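Local coordinates for de novo design, hyper stable, disulfide-rich mini protein (Synthetic construct, PDB 5JG9) that has no known natural function, being a computationally designed, disulfide-rich mini protein built to fold into a hyperstable helix-and-sheet scaffold, at residues A[19-24]-A[32-37]. Sequence-based numbering, arbitrary orientation.
Sequences RECKER and YQIRKE
The Tyr32 ring lies flat against the backbone of Lys22, whose CA sits over the middle of one face, 3.5 Å from the centroid and 8° off the ring normal, a CH-pi contact. Cys21 meets the same ring obliquely: its SG is 5.4 Å from the centroid of Tyr32, a loose sulfur-aromatic approach. The carbonyl O of Cys21 reaches Tyr32 CB at 3.6 Å. This is the helix-on-sheet interface of a designed strand-helix-strand-strand fold, in which helix 14-28 packs on a three-stranded antiparallel sheet and runs nearly antiparallel to its edge strand 31-37, the axes of the two short segments lying 157° apart in N-to-C direction. No hydrogen bond links the two segments; they meet by van der Waals contact, while the disulfide from Cys21 to Cys43 ties the helix to the neighbouring central strand 40-46. With its CG set between the backbone N and the carbonyl carbon (chi1 69°), Tyr32 lays its ring against Lys22, the two side chains side by side and pointing the same way. The lysine's CB and CG continue the cover toward the phenol end, CG coming to 3.3 Å from Tyr32 OH, before the chain bends at its last torsion and carries NZ to a salt bridge with Glu26. A serine in place of Tyr32 would probably leave the Lys22 CA and methylenes without the ring they lie against and open a gap at that edge of the helix-sheet interface. On the helix face turned to the strand, Cys21 holds its SG anti to the backbone N, and the sulfur touches Gln33 O at 3.7 Å. Farther along the strand, the CD1 methyl of Ile34 rests 3.7 Å from Cys21 CB.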
loop_
_atom_site.group_PDB
_atom_site.type_symbol
_atom_site.label_atom_id
_atom_site.label_comp_id
_atom_site.label_asym_id
_atom_site.label_seq_id
_atom_site.Cartn_x
_atom_site.Cartn_y
_atom_site.Cartn_z
ATOM N N ARG A 19 -5.526 0.514 5.610
ATOM C CA ARG A 19 -5.159 1.146 6.920
ATOM C C ARG A 19 -3.672 1.337 7.039
ATOM O O ARG A 19 -3.145 2.451 7.254
ATOM C CB ARG A 19 -5.716 0.259 8.119
ATOM C CG ARG A 19 -7.007 0.690 8.772
ATOM C CD ARG A 19 -7.243 0.148 10.221
ATOM N NE ARG A 19 -7.234 -1.346 10.262
ATOM C CZ ARG A 19 -6.200 -2.172 10.504
ATOM N NH1 ARG A 19 -6.395 -3.501 10.385
ATOM N NH2 ARG A 19 -4.993 -1.715 10.852
ATOM N N GLU A 20 -2.949 0.257 6.853
ATOM C CA GLU A 20 -1.500 0.332 7.032
ATOM C C GLU A 20 -0.755 1.034 5.879
ATOM O O GLU A 20 0.270 1.637 6.056
ATOM C CB GLU A 20 -0.904 -1.091 7.212
ATOM C CG GLU A 20 -1.354 -1.829 8.480
ATOM C CD GLU A 20 -0.723 -3.165 8.657
ATOM O OE1 GLU A 20 -1.095 -3.859 9.636
ATOM O OE2 GLU A 20 0.227 -3.523 7.938
ATOM N N CYS A 21 -1.309 0.989 4.683
ATOM C CA CYS A 21 -0.760 1.800 3.565
ATOM C C CYS A 21 -0.830 3.341 3.776
ATOM O O CYS A 21 0.142 4.046 3.556
ATOM C CB CYS A 21 -1.477 1.462 2.274
ATOM S SG CYS A 21 -0.607 1.929 0.776
ATOM N N LYS A 22 -2.008 3.807 4.209
ATOM C CA LYS A 22 -2.226 5.181 4.647
ATOM C C LYS A 22 -1.245 5.612 5.747
ATOM O O LYS A 22 -0.649 6.660 5.646
ATOM C CB LYS A 22 -3.626 5.322 5.166
ATOM C CG LYS A 22 -3.952 6.688 5.700
ATOM C CD LYS A 22 -5.418 6.766 5.971
ATOM C CE LYS A 22 -5.906 8.191 6.099
ATOM N NZ LYS A 22 -5.449 8.751 7.392
ATOM N N GLU A 23 -1.154 4.774 6.795
ATOM C CA GLU A 23 -0.180 4.951 7.864
ATOM C C GLU A 23 1.225 5.096 7.336
ATOM O O GLU A 23 1.914 6.005 7.675
ATOM C CB GLU A 23 -0.240 3.770 8.849
ATOM C CG GLU A 23 -1.357 3.901 9.879
ATOM C CD GLU A 23 -1.615 2.648 10.759
ATOM O OE1 GLU A 23 -1.010 1.524 10.529
ATOM O OE2 GLU A 23 -2.517 2.784 11.610
ATOM N N ARG A 24 1.617 4.173 6.451
ATOM C CA ARG A 24 2.964 4.130 5.876
ATOM C C ARG A 24 3.253 5.400 5.070
ATOM O O ARG A 24 4.301 6.048 5.209
ATOM C CB ARG A 24 3.115 2.834 5.047
ATOM C CG ARG A 24 4.394 2.612 4.264
ATOM C CD ARG A 24 4.382 1.263 3.501
ATOM N NE ARG A 24 4.310 -0.057 4.200
ATOM C CZ ARG A 24 3.204 -0.777 4.400
ATOM N NH1 ARG A 24 2.016 -0.320 4.055
ATOM N NH2 ARG A 24 3.278 -1.962 4.968
ATOM N N TYR A 32 0.419 7.597 -1.258
ATOM C CA TYR A 32 0.093 6.159 -1.137
ATOM C C TYR A 32 -1.158 5.896 -1.928
ATOM O O TYR A 32 -2.044 6.703 -2.008
ATOM C CB TYR A 32 -0.097 5.749 0.339
ATOM C CG TYR A 32 -1.367 6.350 0.964
ATOM C CD1 TYR A 32 -2.584 5.635 0.958
ATOM C CD2 TYR A 32 -1.331 7.544 1.633
ATOM C CE1 TYR A 32 -3.743 6.185 1.531
ATOM C CE2 TYR A 32 -2.489 8.080 2.237
ATOM C CZ TYR A 32 -3.689 7.436 2.115
ATOM O OH TYR A 32 -4.800 7.990 2.758
ATOM N N GLN A 33 -1.239 4.706 -2.480
ATOM C CA GLN A 33 -2.390 4.197 -3.201
ATOM C C GLN A 33 -2.541 2.664 -3.005
ATOM O O GLN A 33 -1.535 2.001 -2.841
ATOM C CB GLN A 33 -2.115 4.397 -4.699
ATOM C CG GLN A 33 -2.027 5.860 -5.155
ATOM C CD GLN A 33 -3.278 6.726 -5.093
ATOM O OE1 GLN A 33 -3.256 8.033 -5.253
ATOM N NE2 GLN A 33 -4.399 6.055 -5.039
ATOM N N ILE A 34 -3.775 2.158 -3.082
ATOM C CA ILE A 34 -4.051 0.752 -2.937
ATOM C C ILE A 34 -4.441 0.266 -4.307
ATOM O O ILE A 34 -5.279 0.862 -4.996
ATOM C CB ILE A 34 -5.115 0.469 -1.864
ATOM C CG1 ILE A 34 -4.485 0.579 -0.456
ATOM C CG2 ILE A 34 -5.636 -0.928 -1.963
ATOM C CD1 ILE A 34 -4.413 2.030 0.031
ATOM N N ARG A 35 -3.723 -0.790 -4.734
ATOM C CA ARG A 35 -3.922 -1.447 -6.025
ATOM C C ARG A 35 -4.343 -2.911 -5.743
ATOM O O ARG A 35 -4.365 -3.322 -4.582
ATOM C CB ARG A 35 -2.616 -1.432 -6.844
ATOM C CG ARG A 35 -1.806 -0.101 -6.802
ATOM C CD ARG A 35 -2.583 1.011 -7.430
ATOM N NE ARG A 35 -1.804 2.196 -7.708
ATOM C CZ ARG A 35 -2.371 3.347 -8.031
ATOM N NH1 ARG A 35 -3.707 3.494 -8.015
ATOM N NH2 ARG A 35 -1.609 4.402 -8.327
ATOM N N LYS A 36 -4.658 -3.660 -6.801
ATOM C CA LYS A 36 -4.887 -5.137 -6.663
ATOM C C LYS A 36 -4.103 -5.904 -7.676
ATOM O O LYS A 36 -3.907 -5.469 -8.814
ATOM C CB LYS A 36 -6.309 -5.517 -6.866
ATOM C CG LYS A 36 -7.201 -5.099 -5.773
ATOM C CD LYS A 36 -8.568 -5.745 -5.965
ATOM C CE LYS A 36 -8.560 -7.128 -5.403
ATOM N NZ LYS A 36 -9.984 -7.595 -5.331
ATOM N N GLU A 37 -3.569 -7.002 -7.215
ATOM C CA GLU A 37 -2.952 -7.948 -8.059
ATOM C C GLU A 37 -3.716 -9.256 -7.823
ATOM O O GLU A 37 -3.623 -9.851 -6.724
ATOM C CB GLU A 37 -1.489 -8.113 -7.710
ATOM C CG GLU A 37 -0.533 -8.139 -8.860
ATOM C CD GLU A 37 0.927 -8.066 -8.408
ATOM O OE1 GLU A 37 1.361 -7.182 -7.635
ATOM O OE2 GLU A 37 1.706 -8.897 -8.870
#